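Local coordinates for protein putative O-acetylhomoserine (Thiol)-lyase (Campylobacter jejuni, PDB 4OC9) that probably makes homocysteine from O-acetylhomoserine and sulfide as a pyridoxal phosphate-dependent enzyme of the trans-sulfuration family, at residues Glu73-Ala87 against Thr213-Leu225. Sequence-based numbering, arbitrary orientation.
Sequences EGGAFGIPVASGMAA and TALGGALIERKDL
L219 packs against A87 and V81 where strands 77-81 and 217-221 run antiparallel at the margin of the seven-stranded sheet. Its CB leaves the strand on the face shared with I79 and V81, and chi1 of -59° sets CG anti to the carbonyl carbon, directed at the first turn of the helix starting at G84. There CG meets A87 O at 3.6 Å, and CD2 touches the same oxygen. The other methyl, CD1, lies 3.6 Å from I79 O and touches both V81 CG1 (3.9 Å) and A87 CB (4.0 Å), the V81 side chain crossing L219 nearly at right angles. Paired backbone bonds join I79 to L219 and V81 to G217, and A76 and F77 both face E221 in a classic beta bulge. G217 CA makes a CA-H...O contact with S83 O at 3.5 Å, and S83 O and G84 N fill the side where a CB would project. S83 OG caps the helix, accepting from A86 N (3.1 Å), and bonds G271 O of the second subunit. At the helix N-terminus, G84 N and M85 N hydrogen-bond the phosphate of the pyridoxyl-lysine at position 206, as in the cofactor site of fold-type I PLP enzymes.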
ATOM      1  N   GLU D  73       5.553  20.638  16.281  1.00 16.36           N
ATOM      2  CA  GLU D  73       6.137  20.705  17.638  1.00 16.85           C
ATOM      3  C   GLU D  73       6.881  22.018  17.894  1.00 17.38           C
ATOM      4  O   GLU D  73       7.159  22.345  19.041  1.00 18.82           O
ATOM      5  CB  GLU D  73       7.092  19.543  17.910  1.00 16.88           C
ATOM      6  CG  GLU D  73       6.480  18.179  18.204  1.00 18.42           C
ATOM      7  CD  GLU D  73       5.834  18.066  19.584  1.00 19.27           C
ATOM      8  OE1 GLU D  73       5.489  16.921  19.979  1.00 22.07           O
ATOM      9  OE2 GLU D  73       5.682  19.083  20.295  1.00 18.82           O
ATOM     10  N   GLY D  74       7.167  22.784  16.846  1.00 17.79           N
ATOM     11  CA  GLY D  74       7.900  24.036  16.992  1.00 19.23           C
ATOM     12  C   GLY D  74       9.408  23.736  17.071  1.00 22.95           C
ATOM     13  O   GLY D  74      10.186  24.520  17.596  1.00 22.76           O
ATOM     14  N   GLY D  75       9.817  22.570  16.564  1.00 21.67           N
ATOM     15  CA  GLY D  75      11.218  22.156  16.586  1.00 20.05           C
ATOM     16  C   GLY D  75      11.900  22.459  15.267  1.00 18.43           C
ATOM     17  O   GLY D  75      11.327  23.093  14.411  1.00 19.77           O
ATOM     18  N   ALA D  76      13.121  21.972  15.099  1.00 17.58           N
ATOM     19  CA  ALA D  76      13.898  22.223  13.867  1.00 15.75           C
ATOM     20  C   ALA D  76      13.912  21.133  12.815  1.00 13.71           C
ATOM     21  O   ALA D  76      13.756  21.419  11.620  1.00 14.92           O
ATOM     22  CB  ALA D  76      15.359  22.526  14.238  1.00 14.66           C
ATOM     23  N   PHE D  77      14.124  19.906  13.242  1.00 12.35           N
ATOM     24  CA  PHE D  77      14.204  18.806  12.296  1.00 14.24           C
ATOM     25  C   PHE D  77      13.659  17.510  12.946  1.00 14.31           C
ATOM     26  O   PHE D  77      13.771  17.292  14.155  1.00 12.82           O
ATOM     27  CB  PHE D  77      15.675  18.653  11.852  1.00 14.60           C
ATOM     28  CG  PHE D  77      15.859  17.865  10.579  1.00 15.02           C
ATOM     29  CD1 PHE D  77      15.827  18.498   9.366  1.00 15.24           C
ATOM     30  CD2 PHE D  77      16.080  16.490  10.602  1.00 16.09           C
ATOM     31  CE1 PHE D  77      15.950  17.788   8.169  1.00 15.50           C
ATOM     32  CE2 PHE D  77      16.198  15.779   9.429  1.00 16.34           C
ATOM     33  CZ  PHE D  77      16.151  16.429   8.203  1.00 15.72           C
ATOM     34  N   GLY D  78      13.042  16.667  12.125  1.00 14.31           N
ATOM     35  CA  GLY D  78      12.477  15.430  12.623  1.00 14.23           C
ATOM     36  C   GLY D  78      12.842  14.269  11.754  1.00 14.03           C
ATOM     37  O   GLY D  78      12.977  14.397  10.547  1.00 14.15           O
ATOM     38  N   ILE D  79      13.011  13.128  12.392  1.00 15.72           N
ATOM     39  CA  ILE D  79      13.397  11.894  11.721  1.00 16.95           C
ATOM     40  C   ILE D  79      12.544  10.701  12.067  1.00 15.35           C
ATOM     41  O   ILE D  79      12.565  10.231  13.194  1.00 14.97           O
ATOM     42  CB  ILE D  79      14.853  11.519  12.071  1.00 19.66           C
ATOM     43  CG1 ILE D  79      15.792  12.514  11.387  1.00 20.21           C
ATOM     44  CG2 ILE D  79      15.196  10.130  11.539  1.00 19.57           C
ATOM     45  CD1 ILE D  79      17.234  12.340  11.734  1.00 20.98           C
ATOM     46  N   PRO D  80      11.788  10.220  11.086  1.00 15.16           N
ATOM     47  CA  PRO D  80      10.954   9.064  11.321  1.00 13.55           C
ATOM     48  C   PRO D  80      11.751   7.793  11.238  1.00 11.60           C
ATOM     49  O   PRO D  80      12.645   7.667  10.412  1.00 10.88           O
ATOM     50  CB  PRO D  80       9.926   9.135  10.183  1.00 13.31           C
ATOM     51  CG  PRO D  80       9.945  10.559   9.756  1.00 13.65           C
ATOM     52  CD  PRO D  80      11.401  10.897   9.832  1.00 14.72           C
ATOM     53  N   VAL D  81      11.361   6.863  12.084  1.00 10.28           N
ATOM     54  CA  VAL D  81      11.982   5.577  12.184  1.00 10.71           C
ATOM     55  C   VAL D  81      10.923   4.483  12.247  1.00 10.85           C
ATOM     56  O   VAL D  81       9.739   4.776  12.330  1.00 11.81           O
ATOM     57  CB  VAL D  81      12.971   5.525  13.353  1.00 11.11           C
ATOM     58  CG1 VAL D  81      14.107   6.467  13.072  1.00 11.50           C
ATOM     59  CG2 VAL D  81      12.308   5.887  14.644  1.00 10.64           C
ATOM     60  N   ALA D  82      11.349   3.217  12.207  1.00 11.24           N
ATOM     61  CA  ALA D  82      10.396   2.078  12.177  1.00 10.49           C
ATOM     62  C   ALA D  82       9.377   1.946  13.291  1.00  9.28           C
ATOM     63  O   ALA D  82       8.356   1.323  13.106  1.00  8.63           O
ATOM     64  CB  ALA D  82      11.152   0.780  12.031  1.00 10.33           C
ATOM     65  N   SER D  83       9.705   2.456  14.466  1.00  9.28           N
ATOM     66  CA  SER D  83       8.789   2.365  15.583  1.00  8.91           C
ATOM     67  C   SER D  83       9.176   3.304  16.680  1.00  8.30           C
ATOM     68  O   SER D  83      10.240   3.870  16.674  1.00  7.70           O
ATOM     69  CB  SER D  83       8.804   0.970  16.172  1.00  8.96           C
ATOM     70  OG  SER D  83      10.051   0.690  16.773  1.00  8.44           O
ATOM     71  N   GLY D  84       8.237   3.488  17.607  1.00  9.76           N
ATOM     72  CA  GLY D  84       8.417   4.356  18.775  1.00 10.33           C
ATOM     73  C   GLY D  84       9.596   3.851  19.613  1.00 11.76           C
ATOM     74  O   GLY D  84      10.390   4.630  20.100  1.00 11.53           O
HETATM   75  N   MSE D  85       9.707   2.540  19.752  1.00 13.61           N
HETATM   76  CA  MSE D  85      10.808   1.948  20.508  1.00 16.14           C
HETATM   77  C   MSE D  85      12.093   2.288  19.825  1.00 14.48           C
HETATM   78  O   MSE D  85      13.043   2.714  20.465  1.00 15.17           O
HETATM   79  CB  MSE D  85      10.716   0.434  20.560  1.00 20.26           C
HETATM   80  CG  MSE D  85       9.639  -0.086  21.498  1.00 25.54           C
HETATM   81 SE   MSE D  85       9.720   0.769  23.286  1.00 38.46          SE
HETATM   82  CE  MSE D  85      11.578   0.320  23.716  1.00 38.98           C
ATOM     83  N   ALA D  86      12.140   2.117  18.509  1.00 12.71           N
ATOM     84  CA  ALA D  86      13.339   2.437  17.763  1.00 11.41           C
ATOM     85  C   ALA D  86      13.702   3.887  17.980  1.00 11.53           C
ATOM     86  O   ALA D  86      14.879   4.220  18.097  1.00 11.42           O
ATOM     87  CB  ALA D  86      13.155   2.163  16.283  1.00 11.73           C
ATOM     88  N   ALA D  87      12.702   4.761  18.036  1.00 11.02           N
ATOM     89  CA  ALA D  87      12.934   6.188  18.277  1.00 10.99           C
ATOM     90  C   ALA D  87      13.556   6.401  19.674  1.00 11.28           C
ATOM     91  O   ALA D  87      14.479   7.211  19.829  1.00 10.65           O
ATOM     92  CB  ALA D  87      11.633   6.970  18.156  1.00 11.12           C
ATOM     93  N   THR D 213      -3.137   1.268  12.496  1.00 10.27           N
ATOM     94  CA  THR D 213      -2.694   0.732  11.214  1.00 11.23           C
ATOM     95  C   THR D 213      -1.262   0.937  10.772  1.00 11.71           C
ATOM     96  O   THR D 213      -0.832   0.298   9.852  1.00 13.86           O
ATOM     97  CB  THR D 213      -3.564   1.319  10.101  1.00 11.10           C
ATOM     98  OG1 THR D 213      -3.501   2.746  10.130  1.00 11.05           O
ATOM     99  CG2 THR D 213      -5.021   0.909  10.309  1.00 11.53           C
ATOM    100  N   ALA D 214      -0.521   1.822  11.394  1.00 11.66           N
ATOM    101  CA  ALA D 214       0.838   2.006  10.959  1.00 10.40           C
ATOM    102  C   ALA D 214       1.777   2.205  12.099  1.00 10.99           C
ATOM    103  O   ALA D 214       1.753   3.209  12.808  1.00 11.08           O
ATOM    104  CB  ALA D 214       0.930   3.174  10.025  1.00 10.74           C
ATOM    105  N   LEU D 215       2.647   1.231  12.249  1.00 11.92           N
ATOM    106  CA  LEU D 215       3.624   1.248  13.266  1.00 11.92           C
ATOM    107  C   LEU D 215       4.661   2.285  12.817  1.00 11.23           C
ATOM    108  O   LEU D 215       5.040   2.334  11.659  1.00 12.04           O
ATOM    109  CB  LEU D 215       4.289  -0.145  13.359  1.00 13.22           C
ATOM    110  CG  LEU D 215       5.227  -0.360  14.558  1.00 13.56           C
ATOM    111  CD1 LEU D 215       4.387  -0.286  15.831  1.00 12.61           C
ATOM    112  CD2 LEU D 215       5.919  -1.701  14.480  1.00 13.62           C
ATOM    113  N   GLY D 216       5.158   3.076  13.742  1.00 11.86           N
ATOM    114  CA  GLY D 216       6.166   4.095  13.438  1.00 11.25           C
ATOM    115  C   GLY D 216       6.592   4.961  14.616  1.00 11.48           C
ATOM    116  O   GLY D 216       5.927   5.041  15.620  1.00 10.67           O
ATOM    117  N   GLY D 217       7.745   5.599  14.470  1.00 12.33           N
ATOM    118  CA  GLY D 217       8.280   6.483  15.489  1.00 11.64           C
ATOM    119  C   GLY D 217       9.000   7.687  14.911  1.00 11.49           C
ATOM    120  O   GLY D 217       9.255   7.761  13.710  1.00 10.67           O
ATOM    121  N   ALA D 218       9.287   8.660  15.761  1.00 12.41           N
ATOM    122  CA  ALA D 218      10.007   9.838  15.310  1.00 13.27           C
ATOM    123  C   ALA D 218      10.866  10.467  16.391  1.00 13.30           C
ATOM    124  O   ALA D 218      10.505  10.448  17.572  1.00 13.89           O
ATOM    125  CB  ALA D 218       9.039  10.872  14.800  1.00 13.52           C
ATOM    126  N   LEU D 219      11.994  11.038  15.966  1.00 13.91           N
ATOM    127  CA  LEU D 219      12.886  11.754  16.888  1.00 15.32           C
ATOM    128  C   LEU D 219      12.891  13.167  16.347  1.00 14.62           C
ATOM    129  O   LEU D 219      13.224  13.392  15.180  1.00 12.61           O
ATOM    130  CB  LEU D 219      14.337  11.269  16.936  1.00 17.60           C
ATOM    131  CG  LEU D 219      14.657   9.832  17.314  1.00 19.87           C
ATOM    132  CD1 LEU D 219      14.357   8.960  16.092  1.00 19.70           C
ATOM    133  CD2 LEU D 219      16.128   9.689  17.677  1.00 19.62           C
ATOM    134  N   ILE D 220      12.565  14.112  17.204  1.00 14.97           N
ATOM    135  CA  ILE D 220      12.518  15.507  16.820  1.00 17.10           C
ATOM    136  C   ILE D 220      13.457  16.337  17.683  1.00 18.77           C
ATOM    137  O   ILE D 220      13.490  16.185  18.916  1.00 20.01           O
ATOM    138  CB  ILE D 220      11.098  16.027  16.995  1.00 18.32           C
ATOM    139  CG1 ILE D 220      10.130  15.123  16.233  1.00 18.64           C
ATOM    140  CG2 ILE D 220      11.003  17.464  16.519  1.00 19.07           C
ATOM    141  CD1 ILE D 220       8.684  15.502  16.423  1.00 19.73           C
ATOM    142  N   GLU D 221      14.222  17.231  17.058  1.00 19.08           N
ATOM    143  CA  GLU D 221      15.147  18.050  17.843  1.00 18.66           C
ATOM    144  C   GLU D 221      14.730  19.516  17.814  1.00 17.35           C
ATOM    145  O   GLU D 221      14.171  20.028  16.818  1.00 16.97           O
ATOM    146  CB  GLU D 221      16.594  17.926  17.365  1.00 20.57           C
ATOM    147  CG  GLU D 221      16.981  18.678  16.090  1.00 22.87           C
ATOM    148  CD  GLU D 221      18.462  18.468  15.729  1.00 24.29           C
ATOM    149  OE1 GLU D 221      19.247  19.427  15.902  1.00 25.90           O
ATOM    150  OE2 GLU D 221      18.869  17.331  15.394  1.00 22.48           O
ATOM    151  N   ARG D 222      14.985  20.199  18.921  1.00 16.52           N
ATOM    152  CA  ARG D 222      14.628  21.614  19.011  1.00 17.46           C
ATOM    153  C   ARG D 222      15.552  22.479  18.211  1.00 18.70           C
ATOM    154  O   ARG D 222      16.613  22.046  17.728  1.00 16.23           O
ATOM    155  CB  ARG D 222      14.766  22.134  20.438  1.00 19.55           C
ATOM    156  CG  ARG D 222      16.193  22.152  21.019  1.00 18.45           C
ATOM    157  CD  ARG D 222      16.233  22.878  22.376  1.00 18.64           C
ATOM    158  NE  ARG D 222      17.529  22.848  23.089  1.00 17.62           N
ATOM    159  CZ  ARG D 222      18.504  23.748  22.974  1.00 19.07           C
ATOM    160  NH1 ARG D 222      18.420  24.776  22.124  1.00 20.37           N
ATOM    161  NH2 ARG D 222      19.600  23.603  23.696  1.00 20.67           N
ATOM    162  N   LYS D 223      15.161  23.726  18.090  1.00 20.58           N
ATOM    163  CA  LYS D 223      15.987  24.678  17.379  1.00 24.44           C
ATOM    164  C   LYS D 223      17.187  24.994  18.250  1.00 22.92           C
ATOM    165  O   LYS D 223      17.066  25.044  19.458  1.00 23.02           O
ATOM    166  CB  LYS D 223      15.207  25.966  17.134  1.00 26.90           C
ATOM    167  CG  LYS D 223      14.035  25.757  16.204  1.00 26.89           C
ATOM    168  CD  LYS D 223      13.231  27.007  15.986  1.00 28.05           C
ATOM    169  CE  LYS D 223      12.139  26.696  14.998  1.00 31.47           C
ATOM    170  NZ  LYS D 223      11.340  27.893  14.648  1.00 40.50           N
ATOM    171  N   ASP D 224      18.338  25.171  17.622  1.00 22.87           N
ATOM    172  CA  ASP D 224      19.581  25.513  18.303  1.00 21.36           C
ATOM    173  C   ASP D 224      20.141  24.453  19.226  1.00 21.41           C
ATOM    174  O   ASP D 224      20.981  24.757  20.072  1.00 21.46           O
ATOM    175  CB  ASP D 224      19.413  26.836  19.042  1.00 25.57           C
ATOM    176  CG  ASP D 224      19.030  27.992  18.094  1.00 30.04           C
ATOM    177  OD1 ASP D 224      19.609  28.088  16.989  1.00 27.30           O
ATOM    178  OD2 ASP D 224      18.195  28.838  18.489  1.00 32.12           O
ATOM    179  N   LEU D 225      19.757  23.193  19.038  1.00 19.95           N
ATOM    180  CA  LEU D 225      20.310  22.129  19.882  1.00 20.67           C
ATOM    181  C   LEU D 225      21.868  22.021  19.757  1.00 23.23           C
ATOM    182  O   LEU D 225      22.543  21.489  20.663  1.00 25.39           O
ATOM    183  CB  LEU D 225      19.674  20.788  19.547  1.00 19.30           C
ATOM    184  CG  LEU D 225      20.149  19.574  20.359  1.00 17.49           C
ATOM    185  CD1 LEU D 225      19.962  19.817  21.842  1.00 18.97           C
ATOM    186  CD2 LEU D 225      19.391  18.339  19.927  1.00 17.83           C
TER
HETATM  187  O   HOH W   1      12.433  24.337  19.230  1.00 14.63           O